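Local coordinates for protein uracil-DNA glycosylase (Nitratifractor salsuginis, PDB 5X3G) that belongs to the uracil-DNA glycosylase family and folds as a single-chain alpha/beta protein built round a four-stranded parallel sheet flanked by helices, at residues A[25-30]-A[61-66]; A[43-46]-A[51-54]; A[124-129]-A[241-246]; A[205-210]-A[234-239]. All coordinates share one frame; numbering follows the deposited sequence.

Contact 1: residues A[25-30]-A[61-66]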
# COMPACT_ATOMS: atom_id res chain seq x y z
N GLU A 25 5.44 -0.61 -19.70
CA GLU A 25 6.29 -1.72 -20.09
C GLU A 25 7.66 -1.66 -19.41
O GLU A 25 8.35 -2.68 -19.32
CB GLU A 25 6.48 -1.78 -21.61
CG GLU A 25 6.63 -0.45 -22.31
CD GLU A 25 6.55 -0.59 -23.82
OE1 GLU A 25 6.88 0.39 -24.53
OE2 GLU A 25 6.18 -1.68 -24.29
N GLU A 26 8.07 -0.48 -18.94
CA GLU A 26 9.31 -0.38 -18.16
C GLU A 26 9.32 -1.31 -16.97
O GLU A 26 10.39 -1.65 -16.47
CB GLU A 26 9.53 1.05 -17.65
CG GLU A 26 9.91 2.08 -18.69
CD GLU A 26 10.27 3.40 -18.05
OE1 GLU A 26 10.34 3.45 -16.80
OE2 GLU A 26 10.49 4.38 -18.79
N TRP A 27 8.14 -1.72 -16.48
CA TRP A 27 8.06 -2.61 -15.34
C TRP A 27 8.35 -4.07 -15.68
O TRP A 27 8.53 -4.87 -14.76
CB TRP A 27 6.68 -2.50 -14.69
CG TRP A 27 6.60 -1.39 -13.71
CD1 TRP A 27 5.95 -0.20 -13.87
CD2 TRP A 27 7.21 -1.35 -12.42
NE1 TRP A 27 6.11 0.57 -12.74
CE2 TRP A 27 6.89 -0.11 -11.84
CE3 TRP A 27 8.01 -2.25 -11.70
CZ2 TRP A 27 7.32 0.25 -10.57
CZ3 TRP A 27 8.44 -1.88 -10.45
CH2 TRP A 27 8.10 -0.64 -9.89
N GLU A 28 8.42 -4.41 -16.97
CA GLU A 28 8.61 -5.82 -17.33
C GLU A 28 9.90 -6.44 -16.81
O GLU A 28 9.85 -7.60 -16.36
CB GLU A 28 8.53 -5.96 -18.86
CG GLU A 28 7.10 -5.93 -19.39
CD GLU A 28 7.00 -6.35 -20.84
OE1 GLU A 28 7.95 -6.98 -21.34
OE2 GLU A 28 5.95 -6.07 -21.46
N PRO A 29 11.07 -5.78 -16.83
CA PRO A 29 12.28 -6.44 -16.31
C PRO A 29 12.19 -6.86 -14.86
O PRO A 29 12.81 -7.86 -14.47
CB PRO A 29 13.37 -5.38 -16.52
CG PRO A 29 12.87 -4.54 -17.63
CD PRO A 29 11.39 -4.47 -17.44
N ILE A 30 11.43 -6.13 -14.04
CA ILE A 30 11.32 -6.46 -12.62
C ILE A 30 10.09 -7.32 -12.35
O ILE A 30 10.15 -8.25 -11.54
CB ILE A 30 11.29 -5.16 -11.78
CG1 ILE A 30 12.54 -4.31 -12.04
CG2 ILE A 30 11.18 -5.48 -10.30
CD1 ILE A 30 12.55 -3.01 -11.28
N ALA A 61 -2.36 -2.53 -9.35
CA ALA A 61 -2.65 -1.09 -9.38
C ALA A 61 -1.54 -0.27 -8.72
O ALA A 61 -1.36 0.91 -9.06
CB ALA A 61 -3.98 -0.82 -8.68
N ALA A 62 -0.78 -0.87 -7.80
CA ALA A 62 0.32 -0.17 -7.17
C ALA A 62 1.44 0.17 -8.15
O ALA A 62 2.25 1.06 -7.87
CB ALA A 62 0.88 -1.00 -6.02
N PHE A 63 1.49 -0.51 -9.30
CA PHE A 63 2.51 -0.27 -10.32
C PHE A 63 1.99 0.56 -11.49
O PHE A 63 2.72 0.76 -12.46
CB PHE A 63 3.04 -1.61 -10.86
CG PHE A 63 3.59 -2.53 -9.79
CD1 PHE A 63 4.95 -2.59 -9.53
CD2 PHE A 63 2.75 -3.36 -9.06
CE1 PHE A 63 5.46 -3.44 -8.56
CE2 PHE A 63 3.25 -4.21 -8.09
CZ PHE A 63 4.60 -4.25 -7.84
N SER A 64 0.75 1.04 -11.42
CA SER A 64 0.09 1.63 -12.58
C SER A 64 0.46 3.10 -12.80
O SER A 64 0.03 3.67 -13.81
CB SER A 64 -1.43 1.50 -12.45
OG SER A 64 -1.90 2.19 -11.30
N THR A 65 1.22 3.71 -11.90
CA THR A 65 1.62 5.10 -12.09
C THR A 65 3.13 5.24 -11.93
O THR A 65 3.81 5.77 -12.82
CB THR A 65 0.90 6.01 -11.09
OG1 THR A 65 -0.51 5.80 -11.18
CG2 THR A 65 1.21 7.47 -11.40
N LEU A 66 3.66 4.77 -10.81
CA LEU A 66 5.10 4.79 -10.59
C LEU A 66 5.83 3.97 -11.65
O LEU A 66 5.36 2.90 -12.06
CB LEU A 66 5.43 4.25 -9.20
CG LEU A 66 5.10 5.08 -7.96
CD1 LEU A 66 5.32 4.26 -6.71
CD2 LEU A 66 5.95 6.34 -7.93

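Contact 2: residues A[43-46]-A[51-54]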
# COMPACT_ATOMS: atom_id res chain seq x y z
N LEU A 43 -1.28 -19.35 -11.62
CA LEU A 43 -1.38 -18.30 -12.64
C LEU A 43 -2.59 -18.51 -13.53
O LEU A 43 -3.24 -17.54 -13.94
CB LEU A 43 -0.10 -18.26 -13.47
CG LEU A 43 1.08 -17.52 -12.84
CD1 LEU A 43 2.32 -17.63 -13.71
CD2 LEU A 43 0.71 -16.07 -12.61
N GLU A 44 -2.92 -19.76 -13.86
CA GLU A 44 -4.11 -20.02 -14.66
C GLU A 44 -5.38 -19.64 -13.91
O GLU A 44 -6.27 -18.99 -14.48
CB GLU A 44 -4.15 -21.50 -15.07
N TRP A 45 -5.47 -20.02 -12.64
CA TRP A 45 -6.60 -19.61 -11.82
C TRP A 45 -6.71 -18.09 -11.74
O TRP A 45 -7.81 -17.53 -11.82
CB TRP A 45 -6.48 -20.19 -10.41
CG TRP A 45 -7.42 -19.54 -9.44
CD1 TRP A 45 -8.77 -19.65 -9.42
CD2 TRP A 45 -7.07 -18.66 -8.37
NE1 TRP A 45 -9.29 -18.90 -8.39
CE2 TRP A 45 -8.27 -18.28 -7.73
CE3 TRP A 45 -5.86 -18.15 -7.88
CZ2 TRP A 45 -8.29 -17.43 -6.63
CZ3 TRP A 45 -5.89 -17.30 -6.79
CH2 TRP A 45 -7.09 -16.95 -6.18
N MSE A 46 -5.58 -17.42 -11.58
CA MSE A 46 -5.53 -15.97 -11.52
C MSE A 46 -6.02 -15.34 -12.82
O MSE A 46 -6.68 -14.30 -12.81
CB MSE A 46 -4.11 -15.52 -11.22
CG MSE A 46 -3.99 -14.37 -10.25
SE MSE A 46 -2.10 -14.01 -9.99
CE MSE A 46 -1.89 -12.62 -11.32
N GLY A 51 -13.39 -15.40 -8.12
CA GLY A 51 -13.24 -15.89 -6.77
C GLY A 51 -12.15 -15.25 -5.94
O GLY A 51 -11.70 -15.86 -4.96
N TYR A 52 -11.72 -14.04 -6.30
CA TYR A 52 -10.71 -13.35 -5.50
C TYR A 52 -10.89 -11.85 -5.66
O TYR A 52 -11.49 -11.37 -6.62
CB TYR A 52 -9.29 -13.77 -5.89
CG TYR A 52 -8.86 -13.36 -7.29
CD1 TYR A 52 -8.40 -12.08 -7.55
CD2 TYR A 52 -8.88 -14.27 -8.34
CE1 TYR A 52 -8.00 -11.70 -8.81
CE2 TYR A 52 -8.48 -13.90 -9.61
CZ TYR A 52 -8.04 -12.62 -9.84
OH TYR A 52 -7.64 -12.24 -11.10
N ILE A 53 -10.33 -11.12 -4.71
CA ILE A 53 -10.31 -9.66 -4.76
C ILE A 53 -8.88 -9.19 -4.52
O ILE A 53 -8.12 -9.87 -3.82
CB ILE A 53 -11.28 -9.04 -3.73
CG1 ILE A 53 -10.91 -9.48 -2.31
CG2 ILE A 53 -12.72 -9.40 -4.06
CD1 ILE A 53 -11.70 -8.77 -1.24
N PRO A 54 -8.48 -8.05 -5.11
CA PRO A 54 -9.26 -7.18 -6.00
C PRO A 54 -9.43 -7.82 -7.38
O PRO A 54 -8.78 -8.84 -7.63
CB PRO A 54 -8.40 -5.92 -6.09
CG PRO A 54 -7.02 -6.42 -5.94
CD PRO A 54 -7.10 -7.55 -4.95

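Contact 3: residues A[124-129]-A[241-246]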
# COMPACT_ATOMS: atom_id res chain seq x y z
N LEU A 124 -1.96 14.93 10.27
CA LEU A 124 -2.42 16.25 10.69
C LEU A 124 -1.55 16.81 11.82
O LEU A 124 -1.34 18.03 11.89
CB LEU A 124 -3.88 16.19 11.12
CG LEU A 124 -4.91 16.02 10.01
CD1 LEU A 124 -6.30 15.83 10.61
CD2 LEU A 124 -4.88 17.21 9.05
N VAL A 125 -1.05 15.95 12.71
CA VAL A 125 -0.16 16.43 13.76
C VAL A 125 1.20 16.80 13.18
O VAL A 125 1.74 17.88 13.46
CB VAL A 125 -0.03 15.38 14.87
CG1 VAL A 125 1.05 15.79 15.87
CG2 VAL A 125 -1.36 15.17 15.57
N ALA A 126 1.77 15.91 12.37
CA ALA A 126 3.14 16.09 11.90
C ALA A 126 3.28 17.32 11.02
O ALA A 126 4.37 17.90 10.93
CB ALA A 126 3.60 14.84 11.14
N ARG A 127 2.21 17.73 10.35
CA ARG A 127 2.25 18.89 9.47
C ARG A 127 1.94 20.19 10.19
O ARG A 127 1.93 21.25 9.56
CB ARG A 127 1.29 18.69 8.30
CG ARG A 127 -0.17 18.98 8.62
CD ARG A 127 -1.04 18.76 7.40
NE ARG A 127 -0.54 19.50 6.23
CZ ARG A 127 -0.81 20.77 5.97
NH1 ARG A 127 -1.58 21.47 6.79
NH2 ARG A 127 -0.30 21.34 4.89
N GLY A 128 1.71 20.15 11.50
CA GLY A 128 1.46 21.35 12.27
C GLY A 128 0.06 21.91 12.19
O GLY A 128 -0.13 23.11 12.42
N SER A 129 -0.93 21.08 11.87
CA SER A 129 -2.32 21.51 11.87
C SER A 129 -2.98 21.28 13.22
O SER A 129 -3.69 22.16 13.73
CB SER A 129 -3.10 20.79 10.76
OG SER A 129 -2.66 21.20 9.48
N LYS A 241 8.67 8.97 15.44
CA LYS A 241 9.34 8.35 14.31
C LYS A 241 8.46 8.41 13.07
O LYS A 241 8.95 8.63 11.95
CB LYS A 241 9.73 6.91 14.64
CG LYS A 241 10.63 6.25 13.61
CD LYS A 241 11.09 4.86 14.06
CE LYS A 241 12.25 4.37 13.20
NZ LYS A 241 12.68 2.99 13.58
N ALA A 242 7.15 8.25 13.26
CA ALA A 242 6.20 8.44 12.16
C ALA A 242 6.19 9.89 11.69
O ALA A 242 6.17 10.15 10.48
CB ALA A 242 4.80 8.00 12.58
N TRP A 243 6.19 10.84 12.63
CA TRP A 243 6.26 12.25 12.24
C TRP A 243 7.46 12.53 11.36
O TRP A 243 7.37 13.28 10.39
CB TRP A 243 6.33 13.16 13.47
CG TRP A 243 5.23 13.04 14.47
CD1 TRP A 243 4.10 12.28 14.39
CD2 TRP A 243 5.16 13.73 15.72
NE1 TRP A 243 3.33 12.45 15.52
CE2 TRP A 243 3.97 13.34 16.35
CE3 TRP A 243 6.00 14.64 16.36
CZ2 TRP A 243 3.59 13.83 17.60
CZ3 TRP A 243 5.63 15.13 17.60
CH2 TRP A 243 4.44 14.72 18.20
N GLU A 244 8.62 11.95 11.71
CA GLU A 244 9.82 12.24 10.94
C GLU A 244 9.83 11.51 9.60
O GLU A 244 10.36 12.04 8.62
CB GLU A 244 11.07 11.91 11.75
CG GLU A 244 12.36 12.27 11.03
CD GLU A 244 13.58 12.18 11.91
OE1 GLU A 244 13.43 11.85 13.11
OE2 GLU A 244 14.70 12.43 11.41
N LEU A 245 9.26 10.31 9.53
CA LEU A 245 9.24 9.61 8.25
C LEU A 245 8.24 10.23 7.29
O LEU A 245 8.58 10.54 6.14
CB LEU A 245 8.94 8.12 8.46
CG LEU A 245 8.73 7.33 7.16
CD1 LEU A 245 9.95 7.43 6.27
CD2 LEU A 245 8.42 5.88 7.47
N PHE A 246 7.00 10.42 7.73
CA PHE A 246 5.92 10.85 6.84
C PHE A 246 5.75 12.35 6.77
O PHE A 246 5.15 12.85 5.81
CB PHE A 246 4.60 10.21 7.28
CG PHE A 246 4.59 8.72 7.16
CD1 PHE A 246 4.59 8.10 5.92
CD2 PHE A 246 4.61 7.93 8.30
CE1 PHE A 246 4.59 6.73 5.81
CE2 PHE A 246 4.60 6.55 8.19
CZ PHE A 246 4.60 5.95 6.95

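Contact 4: residues A[205-210]-A[234-239]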
# COMPACT_ATOMS: atom_id res chain seq x y z
N ILE A 205 9.33 0.43 4.32
CA ILE A 205 8.58 0.93 5.46
C ILE A 205 7.79 -0.24 6.04
O ILE A 205 6.90 -0.79 5.39
CB ILE A 205 7.65 2.09 5.07
CG1 ILE A 205 8.46 3.25 4.50
CG2 ILE A 205 6.81 2.53 6.27
CD1 ILE A 205 7.61 4.29 3.82
N LEU A 206 8.12 -0.62 7.27
CA LEU A 206 7.65 -1.86 7.86
C LEU A 206 6.79 -1.55 9.08
O LEU A 206 7.31 -1.24 10.16
CB LEU A 206 8.83 -2.76 8.22
CG LEU A 206 9.79 -3.00 7.05
CD1 LEU A 206 11.11 -3.59 7.54
CD2 LEU A 206 9.15 -3.91 6.00
N PHE A 207 5.47 -1.63 8.91
CA PHE A 207 4.52 -1.38 9.99
C PHE A 207 4.41 -2.62 10.86
O PHE A 207 3.93 -3.67 10.40
CB PHE A 207 3.16 -0.99 9.43
CG PHE A 207 3.06 0.44 9.00
CD1 PHE A 207 3.83 1.42 9.61
CD2 PHE A 207 2.18 0.81 8.00
CE1 PHE A 207 3.73 2.74 9.21
CE2 PHE A 207 2.08 2.13 7.60
CZ PHE A 207 2.85 3.10 8.21
N GLY A 208 4.84 -2.52 12.12
CA GLY A 208 4.59 -3.57 13.09
C GLY A 208 5.15 -4.92 12.67
O GLY A 208 6.32 -5.05 12.31
N ALA A 209 4.28 -5.94 12.71
CA ALA A 209 4.70 -7.31 12.45
C ALA A 209 5.38 -7.47 11.09
O ALA A 209 6.22 -8.36 10.92
CB ALA A 209 3.50 -8.25 12.54
N HIS A 210 5.03 -6.60 10.13
CA HIS A 210 5.65 -6.65 8.81
C HIS A 210 7.17 -6.64 8.89
O HIS A 210 7.84 -7.21 8.01
CB HIS A 210 5.17 -5.47 7.96
CG HIS A 210 3.76 -5.61 7.47
ND1 HIS A 210 2.78 -4.69 7.75
CD2 HIS A 210 3.18 -6.56 6.71
CE1 HIS A 210 1.65 -5.07 7.19
NE2 HIS A 210 1.86 -6.20 6.55
N HIS A 234 -3.59 3.52 18.53
CA HIS A 234 -3.84 4.95 18.67
C HIS A 234 -2.56 5.72 19.01
O HIS A 234 -2.40 6.88 18.60
CB HIS A 234 -4.92 5.20 19.72
CG HIS A 234 -4.66 4.50 21.03
ND1 HIS A 234 -4.06 5.12 22.10
CD2 HIS A 234 -4.94 3.24 21.43
CE1 HIS A 234 -3.97 4.27 23.10
NE2 HIS A 234 -4.49 3.12 22.72
N THR A 235 -1.63 5.08 19.73
CA THR A 235 -0.37 5.73 20.06
C THR A 235 0.40 6.16 18.81
O THR A 235 1.19 7.11 18.86
CB THR A 235 0.49 4.79 20.91
OG1 THR A 235 0.45 3.47 20.36
CG2 THR A 235 -0.02 4.76 22.35
N PHE A 236 0.17 5.48 17.68
CA PHE A 236 0.78 5.87 16.41
C PHE A 236 0.58 7.35 16.12
O PHE A 236 1.43 7.97 15.47
CB PHE A 236 0.20 5.04 15.26
CG PHE A 236 0.82 5.33 13.92
CD1 PHE A 236 1.98 4.68 13.52
CD2 PHE A 236 0.23 6.23 13.04
CE1 PHE A 236 2.54 4.94 12.29
CE2 PHE A 236 0.79 6.49 11.81
CZ PHE A 236 1.95 5.85 11.43
N ILE A 237 -0.52 7.94 16.59
CA ILE A 237 -0.80 9.34 16.29
C ILE A 237 0.30 10.24 16.82
O ILE A 237 0.64 11.25 16.19
CB ILE A 237 -2.19 9.74 16.84
CG1 ILE A 237 -3.28 8.86 16.22
CG2 ILE A 237 -2.48 11.20 16.56
CD1 ILE A 237 -4.64 9.05 16.86
N VAL A 238 0.89 9.90 17.96
CA VAL A 238 1.94 10.74 18.53
C VAL A 238 3.28 10.01 18.48
O VAL A 238 4.16 10.25 19.31
CB VAL A 238 1.60 11.18 19.96
CG1 VAL A 238 0.41 12.12 19.95
CG2 VAL A 238 1.31 9.97 20.83
N ASN A 239 3.44 9.11 17.51
CA ASN A 239 4.70 8.41 17.30
C ASN A 239 5.63 9.32 16.50
O ASN A 239 5.41 9.54 15.30
CB ASN A 239 4.46 7.09 16.57
CG ASN A 239 5.69 6.20 16.56
OD1 ASN A 239 6.71 6.54 15.96
ND2 ASN A 239 5.60 5.06 17.23

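Contact 1: residues A[25-30]-A[61-66]
W27 meets the 61-66 segment in two ways at once: the carbonyl of L66 takes its indole N-H, and the ring of F63 comes up against one of its faces. This buried contact joins the 3-10 turn leading into helix 28-35 to the loop that precedes strand 73-77. The polar part is one hydrogen bond. NE1 of W27 lies 2.5 Å from O of L66, a short bond whose exact length deserves some caution, and the N-H aims nearly straight at the oxygen (165°). That oxygen sits at the indole edge, in the ring plane, while the nitrogen is tilted somewhat out of the carbonyl plane of L66. O of F63 also comes within 3.4 Å of NE1 of W27, but at too poor an angle to bond.

The aromatic part is T-shaped. F63 turns its edge to the indole, with planes at 86° and its centroid 4.9 Å from that of the six-membered ring of W27. CD1 of F63 leads, 3.7 Å from CZ3 of W27. CG of F63 stands opposite its own carbonyl carbon (chi1 -55°), which carries the ring to the face of the benzo half and leaves CB of F63 over the five-membered ring, a CH-pi contact at 4.2 Å from its centroid.

Within the loop, A61 O accepts from both the N and the OG of S64, closing the 3-10 turn that carries F63. P68 also touches W27, and L193 of helix 179-196 and L165 of strand 164-168 pack on F63.

The buried indole N-H is thus met by a backbone carbonyl, a bond that fixes the ring's rotation, with F63 against one face.

Contact 2: residues A[43-46]-A[51-54]
Y52 reaches back to W45 and M46 from the loop that follows helix 40-48: the chain leaves the helix, turns at G51, whose phi is positive, and runs on extended, so that the Y52 side chain can return to the helix. The first shell is a ring pair and a hydrogen bond. Y52 and W45 form an edge-to-face pair, the tyrosine edge directed at the indole face, with planes at 65°, well short of perpendicular, and the centroids of the tyrosine ring and the six-membered indole ring 5.2 Å apart. CD2 of Y52 makes the nearest approach, 3.6 Å from CZ2 of W45 near the rim. Farther along the tyrosine, OH donates to O of M46 at 2.8 Å, in the carbonyl plane and on a lone pair. M46, modelled as selenomethionine, also lays its CG 4.4 Å from CZ of Y52.

Y52 can do both because its CG stands between the backbone N and the carbonyl carbon (chi1 66°), turning the ring toward the last turn of the helix. The bond fixes the hydroxyl and the far end of the ring, while the indole limits how the ring can turn.

Further out, Y42 makes another edge-to-face pair with W45, L172 touches both W45 and M46, and L17 of helix 11-20 packs on M46. I53 pairs through its backbone with F173. At the edge of the indole, near its plane, O of G51 lies 4.1 Å from that same CZ2 of W45.

Contact 3: residues A[124-129]-A[241-246]
W243 lies against the end of helix 114-126, and its side chain touches first A126 and then V125. At its root, CB of W243 sits 4.0 Å from CB of A126, at a point where the two backbones are close. The same methyl stays in touch as the side chain turns into its ring, 4.1 Å from CG of W243, and it is still beside CD1 of W243 at 4.2 Å. A chi1 of -57° sets the indole beside the backbone N of W243 and runs it along the side of the neighbouring helix end, and from here V125 takes over. NE1 gives its N-H to O of I237, at the end of the 3-10 segment 234-237 that precedes helix 240-246. CE2 of W243 comes 3.8 Å from CG1 of V125, and CZ2 of W243 is nearer, at 3.6 Å from the same methyl. That methyl sits above the ring plane but out near the rim. V125 offers it because CG1 is anti to its backbone N (chi1 172°).

Helix 114-126, which carries V125 and A126, closes in a Schellman motif: G128, with positive phi, donates its N to O of V125 at 3.0 Å, and N of S129 reaches O of L124 at 3.1 Å. Across this turn, NH1 of R127 donates to OG of S129 at 2.9 Å, the hydroxyl oxygen lying in the guanidinium plane, while NE of R127 makes a salt bridge with D250. M122, one turn back on the same helix, also packs on W243, and P132 touches V125.

Contact 4: residues A[205-210]-A[234-239]
F207 and F236 are brought together by different first torsions: in F207 the ring turns away from the carbonyl carbon (chi1 -80°), leaning out from the end of strand 203-207, and F236 holds CG anti to its backbone N (chi1 -177°), sending its ring straight across from the 3-10 segment 234-237. Their planes stand at 90°, with centroids 5.8 Å apart, and the two side chains cross at about a right angle. The touch is through one corner of each ring, CE1 of F207 to CE1 of F236 at 4.0 Å. CG2 of I205 lies over one face of the F207 ring.

After F207 the chain turns: a type II' beta turn runs from F207 to H210, with G208 at positive phi and N of H210 bonded to O of F207 at 3.1 Å. In the other segment N239 is the N-cap of helix 240-246, its OD1 accepting from N of A242 and its ND2 donating to E229.

P231 touches both phenylalanines. F236 also packs on F119 and M122 of helix 114-126 and on A242 of helix 240-246, while F207 rests on L75 of strand 73-77, next to its own strand in the parallel sheet.

Contacts 1 and 4 are buried; contacts 2 and 3 are only partly so and lie farther from the centre of the chain. Contacts 1 and 4 sit on opposite sides of that centre, their centres about 28 Å apart, and contact 2 is nested in the loop closed by contact 1. Contacts 3 and 4 touch: the indole N-H of W243 on the carbonyl of I237 couples them, F246 packs on F207, and both contacts pack on helix 114-126. The chemistry differs too. Contacts 1 and 2 each join an aromatic pair to a side-chain donor on a backbone carbonyl, whereas contacts 3 and 4 meet across their segments by apolar touches alone.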